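Local coordinates for protein 3-ketosteroid-delta4-5alpha-dehydrogenase (Rhodococcus jostii, PDB 4AT2) that catalyses the FAD-dependent dehydrogenation of 3-ketosteroids that introduces the delta-4 double bond, a step in bacterial steroid catabolism, at residues 314-322 with 368-379; 167-175 with 335-343. One frame throughout, in Å; residues are numbered along the deposited sequence. Where two conformers were deposited one is given.

Contact 1: residues 314-322 with 368-379. With ASD (4-androstene-3-17-dione), chain B.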
ATOM      1  N   VAL A 314       5.917  -3.142  20.596  1.00 11.53           N
ATOM      2  CA  VAL A 314       6.563  -3.942  21.644  1.00 12.17           C
ATOM      3  C   VAL A 314       6.565  -3.282  23.025  1.00 11.70           C
ATOM      4  O   VAL A 314       7.602  -2.991  23.617  1.00 12.71           O
ATOM      5  CB  VAL A 314       7.958  -4.476  21.236  1.00 12.78           C
ATOM      6  CG1 VAL A 314       7.814  -5.572  20.178  1.00 13.68           C
ATOM      7  CG2 VAL A 314       8.868  -3.348  20.767  1.00 13.40           C
ATOM      8  N   CYS A 315       5.364  -3.061  23.532  1.00 11.21           N
ATOM      9  CA  CYS A 315       5.160  -2.575  24.881  1.00 10.73           C
ATOM     10  C   CYS A 315       3.987  -3.359  25.458  1.00 10.20           C
ATOM     11  O   CYS A 315       3.095  -3.780  24.722  1.00  9.98           O
ATOM     12  CB  CYS A 315       4.874  -1.071  24.859  1.00 10.83           C
ATOM     13  SG  CYS A 315       4.707  -0.330  26.501  1.00 11.52           S
ATOM     14  N   ASP A 316       3.982  -3.577  26.766  1.00  9.88           N
ATOM     15  CA  ASP A 316       2.952  -4.412  27.348  1.00  9.70           C
ATOM     16  C   ASP A 316       1.584  -3.712  27.371  1.00  9.14           C
ATOM     17  O   ASP A 316       1.484  -2.568  27.820  1.00  8.95           O
ATOM     18  CB  ASP A 316       3.322  -4.830  28.767  1.00 10.06           C
ATOM     19  CG  ASP A 316       2.389  -5.872  29.290  1.00 10.58           C
ATOM     20  OD1 ASP A 316       2.503  -7.024  28.826  1.00 10.99           O
ATOM     21  OD2 ASP A 316       1.514  -5.536  30.119  1.00 10.77           O
ATOM     22  N   PRO A 317       0.528  -4.403  26.912  1.00  8.86           N
ATOM     23  CA  PRO A 317      -0.797  -3.773  26.893  1.00  8.65           C
ATOM     24  C   PRO A 317      -1.370  -3.369  28.254  1.00  8.72           C
ATOM     25  O   PRO A 317      -2.208  -2.470  28.312  1.00  8.52           O
ATOM     26  CB  PRO A 317      -1.674  -4.841  26.214  1.00  8.65           C
ATOM     27  CG  PRO A 317      -0.717  -5.551  25.304  1.00  8.64           C
ATOM     28  CD  PRO A 317       0.521  -5.679  26.165  1.00  8.86           C
ATOM     29  N   GLN A 318      -0.935  -4.007  29.341  1.00  8.89           N
ATOM     30  CA  GLN A 318      -1.448  -3.627  30.659  1.00  9.00           C
ATOM     31  C   GLN A 318      -0.943  -2.246  31.086  1.00  8.84           C
ATOM     32  O   GLN A 318      -1.593  -1.570  31.877  1.00  8.79           O
ATOM     33  CB  GLN A 318      -1.095  -4.680  31.720  1.00  9.56           C
ATOM     34  CG  GLN A 318      -1.749  -6.046  31.469  1.00  9.78           C
ATOM     35  CD  GLN A 318      -3.101  -6.211  32.146  1.00 10.06           C
ATOM     36  OE1 GLN A 318      -3.885  -5.271  32.241  1.00 10.36           O
ATOM     37  NE2 GLN A 318      -3.374  -7.424  32.634  1.00 10.37           N
ATOM     38  N   LEU A 319       0.216  -1.839  30.569  1.00  8.67           N
ATOM     39  CA  LEU A 319       0.702  -0.465  30.777  1.00  8.58           C
ATOM     40  C   LEU A 319      -0.056   0.499  29.867  1.00  8.44           C
ATOM     41  O   LEU A 319      -0.566   1.539  30.325  1.00  8.43           O
ATOM     42  CB  LEU A 319       2.206  -0.359  30.505  1.00  8.79           C
ATOM     43  CG  LEU A 319       3.103  -1.142  31.471  1.00  9.11           C
ATOM     44  CD1 LEU A 319       4.535  -1.119  30.967  1.00  9.46           C
ATOM     45  CD2 LEU A 319       3.011  -0.565  32.870  1.00  9.62           C
ATOM     46  N   ILE A 320      -0.119   0.148  28.582  1.00  8.28           N
ATOM     47  CA  ILE A 320      -0.732   1.012  27.567  0.50  8.12           C
ATOM     48  C   ILE A 320      -2.148   1.428  27.979  1.00  8.12           C
ATOM     49  O   ILE A 320      -2.510   2.609  27.907  1.00  7.98           O
ATOM     50  CB  ILE A 320      -0.752   0.321  26.174  0.50  7.96           C
ATOM     51  CG1 ILE A 320       0.678   0.068  25.674  0.50  8.01           C
ATOM     52  CG2 ILE A 320      -1.506   1.154  25.144  0.50  7.82           C
ATOM     53  CD1 ILE A 320       0.744  -0.818  24.449  0.50  7.80           C
ATOM     54  N   VAL A 321      -2.946   0.455  28.422  1.00  8.22           N
ATOM     55  CA  VAL A 321      -4.361   0.702  28.703  1.00  8.30           C
ATOM     56  C   VAL A 321      -4.596   1.666  29.872  1.00  8.41           C
ATOM     57  O   VAL A 321      -5.675   2.246  29.990  1.00  8.70           O
ATOM     58  CB  VAL A 321      -5.130  -0.631  28.892  1.00  8.45           C
ATOM     59  CG1 VAL A 321      -4.920  -1.196  30.296  1.00  8.64           C
ATOM     60  CG2 VAL A 321      -6.605  -0.453  28.578  1.00  8.75           C
ATOM     61  N   ARG A 322      -3.579   1.858  30.712  1.00  8.52           N
ATOM     62  CA  ARG A 322      -3.691   2.697  31.895  1.00  8.57           C
ATOM     63  C   ARG A 322      -3.112   4.102  31.720  1.00  8.52           C
ATOM     64  O   ARG A 322      -3.101   4.893  32.658  1.00  8.72           O
ATOM     65  CB  ARG A 322      -3.038   1.994  33.097  1.00  9.00           C
ATOM     66  CG  ARG A 322      -3.834   0.794  33.573  1.00  9.18           C
ATOM     67  CD  ARG A 322      -3.064  -0.024  34.606  1.00  9.61           C
ATOM     68  NE  ARG A 322      -3.959  -1.011  35.198  1.00  9.90           N
ATOM     69  CZ  ARG A 322      -4.248  -2.200  34.666  1.00  9.78           C
ATOM     70  NH1 ARG A 322      -3.674  -2.614  33.533  1.00  9.52           N
ATOM     71  NH2 ARG A 322      -5.122  -2.984  35.291  1.00 10.02           N
ATOM     72  N   ALA A 368       2.189  -2.363  35.822  1.00 12.99           N
ATOM     73  CA  ALA A 368       3.407  -3.159  35.883  1.00 13.47           C
ATOM     74  C   ALA A 368       3.245  -4.389  36.767  1.00 13.76           C
ATOM     75  O   ALA A 368       4.031  -5.322  36.660  1.00 14.24           O
ATOM     76  CB  ALA A 368       4.586  -2.310  36.345  1.00 13.81           C
ATOM     77  N   ALA A 369       2.234  -4.381  37.637  1.00 13.70           N
ATOM     78  CA  ALA A 369       1.942  -5.511  38.527  1.00 14.29           C
ATOM     79  C   ALA A 369       0.865  -6.438  37.953  1.00 14.29           C
ATOM     80  O   ALA A 369       0.625  -7.528  38.487  1.00 15.24           O
ATOM     81  CB  ALA A 369       1.513  -4.999  39.894  1.00 14.60           C
ATOM     82  N   ALA A 370       0.210  -5.989  36.884  1.00 13.66           N
ATOM     83  CA  ALA A 370      -0.927  -6.706  36.300  1.00 13.45           C
ATOM     84  C   ALA A 370      -0.457  -7.946  35.560  1.00 13.40           C
ATOM     85  O   ALA A 370       0.678  -8.008  35.069  1.00 13.89           O
ATOM     86  CB  ALA A 370      -1.709  -5.793  35.356  1.00 12.83           C
ATOM     87  N   THR A 371      -1.350  -8.928  35.452  1.00 13.46           N
ATOM     88  CA  THR A 371      -0.999 -10.231  34.904  1.00 13.46           C
ATOM     89  C   THR A 371      -0.809 -10.153  33.397  1.00 13.04           C
ATOM     90  O   THR A 371      -1.702  -9.704  32.678  1.00 12.52           O
ATOM     91  CB  THR A 371      -2.090 -11.269  35.233  1.00 13.66           C
ATOM     92  OG1 THR A 371      -2.290 -11.319  36.653  1.00 14.27           O
ATOM     93  CG2 THR A 371      -1.702 -12.657  34.719  1.00 13.74           C
ATOM     94  N   THR A 372       0.346 -10.612  32.921  1.00 12.90           N
ATOM     95  CA  THR A 372       0.649 -10.559  31.492  1.00 12.70           C
ATOM     96  C   THR A 372       1.510 -11.726  31.009  1.00 13.10           C
ATOM     97  O   THR A 372       2.354 -12.239  31.751  1.00 13.69           O
ATOM     98  CB  THR A 372       1.306  -9.220  31.081  1.00 12.20           C
ATOM     99  OG1 THR A 372       1.559  -9.236  29.674  1.00 12.01           O
ATOM    100  CG2 THR A 372       2.650  -8.987  31.820  1.00 12.31           C
ATOM    101  N   ALA A 373       1.297 -12.118  29.749  1.00 13.21           N
ATOM    102  CA  ALA A 373       2.147 -13.107  29.092  1.00 13.59           C
ATOM    103  C   ALA A 373       3.489 -12.504  28.661  1.00 13.73           C
ATOM    104  O   ALA A 373       4.411 -13.233  28.307  1.00 14.35           O
ATOM    105  CB  ALA A 373       1.431 -13.723  27.893  1.00 13.56           C
ATOM    106  N   THR A 374       3.598 -11.178  28.688  1.00 13.45           N
ATOM    107  CA  THR A 374       4.779 -10.495  28.152  1.00 13.60           C
ATOM    108  C   THR A 374       5.389  -9.516  29.176  1.00 13.72           C
ATOM    109  O   THR A 374       5.487  -8.329  28.899  1.00 13.65           O
ATOM    110  CB  THR A 374       4.471  -9.769  26.806  1.00 13.35           C
ATOM    111  OG1 THR A 374       3.421  -8.808  26.989  1.00 12.88           O
ATOM    112  CG2 THR A 374       4.032 -10.743  25.719  1.00 13.31           C
ATOM    113  N   PRO A 375       5.804 -10.013  30.364  1.00 14.13           N
ATOM    114  CA  PRO A 375       6.394  -9.095  31.352  1.00 14.35           C
ATOM    115  C   PRO A 375       7.682  -8.435  30.843  1.00 14.54           C
ATOM    116  O   PRO A 375       8.052  -7.362  31.320  1.00 14.29           O
ATOM    117  CB  PRO A 375       6.680 -10.009  32.558  1.00 14.80           C
ATOM    118  CG  PRO A 375       6.875 -11.359  31.945  1.00 14.89           C
ATOM    119  CD  PRO A 375       5.872 -11.415  30.818  1.00 14.43           C
ATOM    120  N   PHE A 376       8.331  -9.067  29.865  1.00 15.07           N
ATOM    121  CA  PHE A 376       9.551  -8.537  29.249  1.00 15.43           C
ATOM    122  C   PHE A 376       9.284  -7.291  28.392  1.00 14.85           C
ATOM    123  O   PHE A 376      10.216  -6.592  27.985  1.00 15.08           O
ATOM    124  CB  PHE A 376      10.263  -9.633  28.436  1.00 16.70           C
ATOM    125  CG  PHE A 376       9.359 -10.370  27.478  1.00 17.35           C
ATOM    126  CD1 PHE A 376       9.169  -9.900  26.179  1.00 17.50           C
ATOM    127  CD2 PHE A 376       8.694 -11.538  27.875  1.00 18.00           C
ATOM    128  CE1 PHE A 376       8.336 -10.575  25.290  1.00 17.77           C
ATOM    129  CE2 PHE A 376       7.862 -12.215  26.986  1.00 18.05           C
ATOM    130  CZ  PHE A 376       7.683 -11.729  25.696  1.00 17.71           C
ATOM    131  N   LEU A 377       8.007  -7.018  28.120  1.00 13.99           N
ATOM    132  CA  LEU A 377       7.607  -5.801  27.408  1.00 13.37           C
ATOM    133  C   LEU A 377       7.197  -4.671  28.355  1.00 13.16           C
ATOM    134  O   LEU A 377       6.624  -3.665  27.923  1.00 12.67           O
ATOM    135  CB  LEU A 377       6.486  -6.098  26.396  1.00 13.30           C
ATOM    136  CG  LEU A 377       6.837  -7.092  25.285  1.00 13.53           C
ATOM    137  CD1 LEU A 377       5.661  -7.217  24.331  1.00 13.34           C
ATOM    138  CD2 LEU A 377       8.111  -6.716  24.527  1.00 14.08           C
ATOM    139  N   ARG A 378       7.497  -4.827  29.648  1.00 13.03           N
ATOM    140  CA  ARG A 378       7.214  -3.750  30.601  1.00 13.02           C
ATOM    141  C   ARG A 378       8.266  -2.649  30.509  1.00 13.30           C
ATOM    142  O   ARG A 378       9.202  -2.584  31.318  1.00 14.04           O
ATOM    143  CB  ARG A 378       7.092  -4.280  32.030  1.00 13.18           C
ATOM    144  CG  ARG A 378       5.825  -5.086  32.264  1.00 13.23           C
ATOM    145  CD  ARG A 378       5.950  -5.919  33.522  1.00 13.77           C
ATOM    146  NE  ARG A 378       4.709  -6.626  33.845  1.00 13.85           N
ATOM    147  CZ  ARG A 378       4.613  -7.551  34.799  1.00 14.25           C
ATOM    148  NH1 ARG A 378       5.691  -7.909  35.500  1.00 14.80           N
ATOM    149  NH2 ARG A 378       3.442  -8.124  35.059  1.00 14.48           N
ATOM    150  N   VAL A 379       8.105  -1.791  29.509  1.00 12.92           N
ATOM    151  CA  VAL A 379       9.012  -0.671  29.255  1.00 13.33           C
ATOM    152  C   VAL A 379       9.028   0.275  30.445  1.00 13.64           C
ATOM    153  O   VAL A 379       7.976   0.601  30.997  1.00 13.60           O
ATOM    154  CB  VAL A 379       8.586   0.083  27.974  1.00 12.97           C
ATOM    155  CG1 VAL A 379       9.441   1.322  27.741  1.00 13.08           C
ATOM    156  CG2 VAL A 379       8.639  -0.841  26.761  1.00 12.97           C
TER
HETATM  157  C1  ASD B1490       1.844 -11.529  15.961  1.00 13.57           C
HETATM  158  C10 ASD B1490       1.523 -11.201  17.430  1.00 13.94           C
HETATM  159  C11 ASD B1490       3.798 -10.009  17.729  1.00 14.39           C
HETATM  160  C12 ASD B1490       5.100  -9.804  18.543  1.00 14.77           C
HETATM  161  C13 ASD B1490       4.796  -9.749  20.037  1.00 15.32           C
HETATM  162  C14 ASD B1490       4.041 -11.018  20.430  1.00 14.89           C
HETATM  163  C15 ASD B1490       4.164 -11.113  21.958  1.00 15.16           C
HETATM  164  C16 ASD B1490       5.614 -10.676  22.229  1.00 15.79           C
HETATM  165  C17 ASD B1490       5.956  -9.885  20.977  1.00 15.57           C
HETATM  166  C18 ASD B1490       4.124  -8.428  20.423  1.00 14.89           C
HETATM  167  C19 ASD B1490       0.755  -9.879  17.509  1.00 13.83           C
HETATM  168  C2  ASD B1490       0.603 -11.793  15.080  1.00 13.42           C
HETATM  169  C3  ASD B1490      -0.416 -12.668  15.778  1.00 13.36           C
HETATM  170  C4  ASD B1490      -0.241 -12.977  17.219  1.00 13.36           C
HETATM  171  C5  ASD B1490       0.610 -12.273  18.004  1.00 13.98           C
HETATM  172  C6  ASD B1490       0.583 -12.552  19.501  1.00 13.79           C
HETATM  173  C7  ASD B1490       1.969 -12.464  20.137  1.00 13.90           C
HETATM  174  C8  ASD B1490       2.663 -11.155  19.761  1.00 14.36           C
HETATM  175  C9  ASD B1490       2.854 -11.131  18.223  1.00 14.21           C
HETATM  176  O1  ASD B1490      -1.364 -13.143  15.153  1.00 12.47           O
HETATM  177  O2  ASD B1490       7.054  -9.385  20.761  1.00 17.60           O
HETATM  178  O   HOH W   1       2.322  -5.581  32.805  1.00 14.39           O

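Contact 2: residues 167-175 with 335-343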
ATOM      1  N   SER A 167      -8.938 -10.544  20.241  1.00  8.18           N
ATOM      2  CA  SER A 167      -7.671 -10.545  19.500  1.00  8.23           C
ATOM      3  C   SER A 167      -7.638  -9.581  18.308  1.00  8.01           C
ATOM      4  O   SER A 167      -6.657  -9.564  17.554  1.00  7.83           O
ATOM      5  CB  SER A 167      -7.321 -11.988  19.057  1.00  8.37           C
ATOM      6  OG  SER A 167      -8.131 -12.423  17.973  1.00  8.68           O
ATOM      7  N   GLY A 168      -8.698  -8.792  18.138  1.00  7.90           N
ATOM      8  CA  GLY A 168      -8.800  -7.912  16.972  1.00  7.82           C
ATOM      9  C   GLY A 168      -9.335  -6.510  17.209  1.00  7.89           C
ATOM     10  O   GLY A 168      -9.524  -5.755  16.251  1.00  8.15           O
ATOM     11  N   GLY A 169      -9.583  -6.155  18.468  1.00  7.83           N
ATOM     12  CA  GLY A 169     -10.171  -4.847  18.783  1.00  7.64           C
ATOM     13  C   GLY A 169     -11.691  -4.847  18.679  1.00  7.56           C
ATOM     14  O   GLY A 169     -12.312  -3.789  18.556  1.00  7.55           O
ATOM     15  N   GLU A 170     -12.295  -6.033  18.747  1.00  7.47           N
ATOM     16  CA  GLU A 170     -13.756  -6.178  18.619  1.00  7.54           C
ATOM     17  C   GLU A 170     -14.486  -5.452  19.744  1.00  7.73           C
ATOM     18  O   GLU A 170     -15.607  -4.982  19.556  1.00  7.88           O
ATOM     19  CB  GLU A 170     -14.181  -7.652  18.656  1.00  7.58           C
ATOM     20  CG  GLU A 170     -13.653  -8.516  17.518  1.00  7.53           C
ATOM     21  CD  GLU A 170     -12.256  -9.079  17.779  1.00  7.57           C
ATOM     22  OE1 GLU A 170     -11.595  -8.718  18.777  1.00  7.54           O
ATOM     23  OE2 GLU A 170     -11.811  -9.899  16.955  1.00  7.52           O
ATOM     24  N   ASN A 171     -13.845  -5.384  20.909  0.50  7.85           N
ATOM     25  CA  ASN A 171     -14.439  -4.772  22.089  0.50  8.04           C
ATOM     26  C   ASN A 171     -13.848  -3.396  22.375  0.50  7.88           C
ATOM     27  O   ASN A 171     -13.713  -2.992  23.537  0.50  7.97           O
ATOM     28  CB  ASN A 171     -14.260  -5.696  23.293  0.50  8.34           C
ATOM     29  CG  ASN A 171     -15.164  -5.326  24.450  0.50  8.63           C
ATOM     30  OD1 ASN A 171     -16.306  -4.912  24.249  0.50  9.01           O
ATOM     31  ND2 ASN A 171     -14.669  -5.505  25.671  0.50  8.86           N
ATOM     32  N   ALA A 172     -13.488  -2.681  21.309  1.00  7.65           N
ATOM     33  CA  ALA A 172     -12.997  -1.304  21.424  1.00  7.53           C
ATOM     34  C   ALA A 172     -13.455  -0.492  20.224  1.00  7.57           C
ATOM     35  O   ALA A 172     -13.886  -1.054  19.215  1.00  7.44           O
ATOM     36  CB  ALA A 172     -11.471  -1.268  21.558  1.00  7.41           C
ATOM     37  N   ALA A 173     -13.395   0.830  20.361  1.00  7.65           N
ATOM     38  CA  ALA A 173     -13.745   1.733  19.266  1.00  7.95           C
ATOM     39  C   ALA A 173     -12.746   1.561  18.124  1.00  8.09           C
ATOM     40  O   ALA A 173     -11.576   1.274  18.372  1.00  8.17           O
ATOM     41  CB  ALA A 173     -13.728   3.165  19.768  1.00  7.92           C
ATOM     42  N   PRO A 174     -13.187   1.731  16.865  1.00  8.42           N
ATOM     43  CA  PRO A 174     -14.547   2.055  16.429  1.00  8.80           C
ATOM     44  C   PRO A 174     -15.442   0.827  16.270  1.00  9.00           C
ATOM     45  O   PRO A 174     -16.651   0.974  16.113  1.00  9.36           O
ATOM     46  CB  PRO A 174     -14.306   2.693  15.055  1.00  8.72           C
ATOM     47  CG  PRO A 174     -13.131   1.920  14.519  1.00  8.67           C
ATOM     48  CD  PRO A 174     -12.242   1.703  15.721  1.00  8.51           C
ATOM     49  N   PHE A 175     -14.860  -0.367  16.325  1.00  8.99           N
ATOM     50  CA  PHE A 175     -15.569  -1.573  15.881  1.00  9.31           C
ATOM     51  C   PHE A 175     -16.686  -2.026  16.796  1.00  9.63           C
ATOM     52  O   PHE A 175     -17.644  -2.638  16.334  1.00  9.67           O
ATOM     53  CB  PHE A 175     -14.571  -2.701  15.590  1.00  9.40           C
ATOM     54  CG  PHE A 175     -13.507  -2.279  14.629  1.00  9.45           C
ATOM     55  CD1 PHE A 175     -13.855  -1.869  13.340  1.00  9.55           C
ATOM     56  CD2 PHE A 175     -12.176  -2.206  15.027  1.00  9.40           C
ATOM     57  CE1 PHE A 175     -12.882  -1.424  12.457  1.00  9.47           C
ATOM     58  CE2 PHE A 175     -11.197  -1.764  14.142  1.00  9.38           C
ATOM     59  CZ  PHE A 175     -11.557  -1.367  12.858  1.00  9.47           C
ATOM     60  N   PRO A 335      -7.632   4.852  20.709  1.00  7.21           N
ATOM     61  CA  PRO A 335      -8.045   4.453  22.060  1.00  7.26           C
ATOM     62  C   PRO A 335      -7.082   3.391  22.604  1.00  7.53           C
ATOM     63  O   PRO A 335      -6.718   2.446  21.889  1.00  7.41           O
ATOM     64  CB  PRO A 335      -9.447   3.868  21.842  1.00  7.16           C
ATOM     65  CG  PRO A 335      -9.408   3.385  20.404  1.00  7.06           C
ATOM     66  CD  PRO A 335      -8.632   4.459  19.696  1.00  7.20           C
ATOM     67  N   GLU A 336      -6.663   3.567  23.856  1.00  7.67           N
ATOM     68  CA  GLU A 336      -5.573   2.756  24.407  1.00  7.95           C
ATOM     69  C   GLU A 336      -6.006   1.345  24.795  1.00  8.21           C
ATOM     70  O   GLU A 336      -5.167   0.536  25.214  1.00  8.69           O
ATOM     71  CB  GLU A 336      -4.870   3.492  25.569  1.00  8.23           C
ATOM     72  CG  GLU A 336      -4.128   4.771  25.154  1.00  8.30           C
ATOM     73  CD  GLU A 336      -5.025   6.001  25.015  1.00  8.21           C
ATOM     74  OE1 GLU A 336      -6.232   5.928  25.359  1.00  8.29           O
ATOM     75  OE2 GLU A 336      -4.531   7.060  24.557  1.00  8.38           O
ATOM     76  N   ASP A 337      -7.303   1.048  24.634  1.00  8.11           N
ATOM     77  CA  ASP A 337      -7.830  -0.285  24.924  1.00  8.15           C
ATOM     78  C   ASP A 337      -8.117  -1.112  23.675  1.00  8.19           C
ATOM     79  O   ASP A 337      -8.623  -2.225  23.778  1.00  8.77           O
ATOM     80  CB  ASP A 337      -9.063  -0.211  25.840  1.00  8.10           C
ATOM     81  CG  ASP A 337     -10.219   0.572  25.230  1.00  7.87           C
ATOM     82  OD1 ASP A 337     -10.019   1.273  24.209  1.00  7.80           O
ATOM     83  OD2 ASP A 337     -11.336   0.466  25.779  1.00  7.99           O
ATOM     84  N   THR A 338      -7.759  -0.600  22.502  1.00  7.96           N
ATOM     85  CA  THR A 338      -7.888  -1.433  21.312  1.00  8.10           C
ATOM     86  C   THR A 338      -6.768  -2.468  21.256  1.00  8.45           C
ATOM     87  O   THR A 338      -5.854  -2.461  22.086  1.00  8.74           O
ATOM     88  CB  THR A 338      -8.000  -0.623  19.991  1.00  7.95           C
ATOM     89  OG1 THR A 338      -8.371  -1.524  18.931  1.00  8.14           O
ATOM     90  CG2 THR A 338      -6.679   0.044  19.630  1.00  7.93           C
ATOM     91  N   TYR A 339      -6.881  -3.381  20.296  1.00  8.48           N
ATOM     92  CA  TYR A 339      -5.856  -4.381  20.025  1.00  8.70           C
ATOM     93  C   TYR A 339      -4.495  -3.710  19.824  1.00  8.81           C
ATOM     94  O   TYR A 339      -4.371  -2.742  19.072  1.00  8.49           O
ATOM     95  CB  TYR A 339      -6.284  -5.146  18.765  1.00  8.69           C
ATOM     96  CG  TYR A 339      -5.270  -6.087  18.147  1.00  8.71           C
ATOM     97  CD1 TYR A 339      -4.598  -7.028  18.916  1.00  8.77           C
ATOM     98  CD2 TYR A 339      -5.024  -6.054  16.771  1.00  8.89           C
ATOM     99  CE1 TYR A 339      -3.679  -7.900  18.339  1.00  9.00           C
ATOM    100  CE2 TYR A 339      -4.122  -6.926  16.181  1.00  8.94           C
ATOM    101  CZ  TYR A 339      -3.455  -7.842  16.978  1.00  9.10           C
ATOM    102  OH  TYR A 339      -2.555  -8.715  16.400  1.00  9.54           O
ATOM    103  N   SER A 340      -3.471  -4.222  20.494  1.00  9.15           N
ATOM    104  CA  SER A 340      -2.165  -3.568  20.400  1.00  9.21           C
ATOM    105  C   SER A 340      -1.546  -3.638  18.990  1.00  8.81           C
ATOM    106  O   SER A 340      -0.719  -2.804  18.642  1.00  8.50           O
ATOM    107  CB  SER A 340      -1.230  -4.027  21.523  1.00 10.16           C
ATOM    108  OG  SER A 340      -1.630  -3.420  22.756  1.00 11.44           O
ATOM    109  N   GLY A 341      -1.996  -4.602  18.175  1.00  8.65           N
ATOM    110  CA  GLY A 341      -1.643  -4.639  16.751  1.00  8.41           C
ATOM    111  C   GLY A 341      -2.211  -3.458  15.979  1.00  8.08           C
ATOM    112  O   GLY A 341      -1.570  -2.937  15.073  1.00  8.05           O
ATOM    113  N   ARG A 342      -3.433  -3.050  16.335  1.00  7.91           N
ATOM    114  CA  ARG A 342      -4.048  -1.880  15.729  1.00  7.94           C
ATOM    115  C   ARG A 342      -3.300  -0.636  16.190  1.00  7.72           C
ATOM    116  O   ARG A 342      -3.026   0.255  15.392  1.00  7.84           O
ATOM    117  CB  ARG A 342      -5.536  -1.800  16.097  1.00  8.23           C
ATOM    118  CG  ARG A 342      -6.246  -0.606  15.484  1.00  8.66           C
ATOM    119  CD  ARG A 342      -7.768  -0.756  15.529  1.00  8.93           C
ATOM    120  NE  ARG A 342      -8.366   0.491  15.076  1.00  9.51           N
ATOM    121  CZ  ARG A 342      -8.582   0.806  13.803  1.00  9.85           C
ATOM    122  NH1 ARG A 342      -8.287  -0.055  12.831  1.00 10.03           N
ATOM    123  NH2 ARG A 342      -9.105   1.990  13.507  1.00 10.40           N
ATOM    124  N   ILE A 343      -2.933  -0.592  17.471  1.00  7.41           N
ATOM    125  CA  ILE A 343      -2.069   0.495  17.961  1.00  7.36           C
ATOM    126  C   ILE A 343      -0.773   0.570  17.138  1.00  7.39           C
ATOM    127  O   ILE A 343      -0.339   1.662  16.739  1.00  7.46           O
ATOM    128  CB  ILE A 343      -1.767   0.346  19.473  1.00  7.37           C
ATOM    129  CG1 ILE A 343      -3.067   0.561  20.278  1.00  7.46           C
ATOM    130  CG2 ILE A 343      -0.691   1.345  19.899  1.00  7.48           C
ATOM    131  CD1 ILE A 343      -2.953   0.292  21.768  1.00  7.62           C
TER
HETATM  132  O   HOH W   2     -10.874  -1.393  18.039  1.00  7.76           O
HETATM  133  O   HOH W   3     -10.806  -3.731  24.300  1.00 22.10           O
HETATM  134  O   HOH W   4     -12.447   1.614  22.880  1.00  8.29           O
HETATM  135  O   HOH W   5      -9.081   2.045  17.221  1.00 10.73           O

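Contact 1: residues 314-322 with 368-379
D316 gathers most of the hydrogen bonds that tie 314-322 to 368-379. Its OD1 accepts two hydroxyls: T372 OG1 at 2.6 Å, on the lone pair facing the other carboxylate oxygen, and T374 OG1 at 2.7 Å, nearly in line with the C-O bond. With CG anti to the backbone N (chi1 -170°), the carboxylate comes up to these threonines. OD2 meanwhile caps helix 317-320 by accepting from Q318 N, and a water links it to R378 NE, so both oxygens are engaged. T372 OG1 also accepts from T374 N at 3.0 Å, closing an ST turn. The backbone adds a bond from D316 N to L377 O.

Further along, Q318 NE2 reaches T371 O at 2.8 Å in a nearly straight bond (167°), with the acceptor in the amide plane; E153 takes another bond from the same nitrogen. The bend at chi2 lays the amide over A370, whose CB is 3.5 Å from Q318 CD. R322 NH1 holds Q318 O and OE1, while its NE forms a salt bridge with E366.

Apolar contacts flank the polar centre. L319 CD1 rests 3.8 Å from R378 CA, and L377 CD2 meets V314 CB at 4.0 Å. On the steroid side, T374 CG2 touches androstenedione C15 at 3.8 Å.

The contact thus joins helix 317-320 to the end of helix 361-369 and the loop after it, with C315 and V379 packing on L438 of strand 435-439 and P317 on helix 340-350.

Contact 2: residues 167-175 with 335-343
G169 and Y339 bring the two backbones within 4.5 Å, CA to CA, where the type I turn G169-A172 faces the type I turn P335-T338. At phi 84° a CB on G169 would jam against the carbonyl O of G168 and also run into T338 OG1, so glycine is called for.

No direct hydrogen bond crosses this contact; waters bridge the turns. One donates to D337 O and, weakly, to N171 O; another joins A173 N to D337 OD1, while D337 OD2 pairs with K424. A172 CB fits into the P335-T338 turn, 3.6 Å from T338 CA.

The Y339 ring is sandwiched: S167 O sits 3.4 Å above the centre of one face and G341 N equally far over the other. A chi1 of 170° carries the ring anti to the backbone N, with CB 3.5 Å from G169 N, and its hydroxyl bonds to S488.

R342 stretches out from the helix, extended from CG to NE, so that its guanidinium meets F175. The planes stand 78° apart: the ring edge points at a guanidinium face, F175 CZ lying 3.5 Å from R342 NH1. P174 CD lies 3.9 Å from R342 NH2, and R342 NE donates at 2.7 Å to a water that also serves A173 O. Cutting R342 back to an alanine is likely to leave that water without its NE donor and to open a gap beside the F175 edge.

Most of the contact joins the 167-175 loop to the start of helix 340-350; Y339, at the N-cap of that helix, lines the steroid pocket and touches the bound androstenedione.

Contacts 1 and 2 lie with their centres about 16 Å apart, both in the part of the chain that belongs to the FAD-binding family. Their segments alternate along the chain, in the order 167-175, 314-322, 335-343 and 368-379, so neither contact is completed before the other begins. They touch directly: P317 CG approaches S340 OG to 3.4 Å, which sets helix 317-320 against helix 340-350, and V321 CG2 lies 3.7 Å from D337 CB. Each contact supplies residues of the androstenedione pocket, V314 and T374 from contact 1 and Y339 from contact 2. These three lie in the loops around the two helices, rather than on the helices themselves.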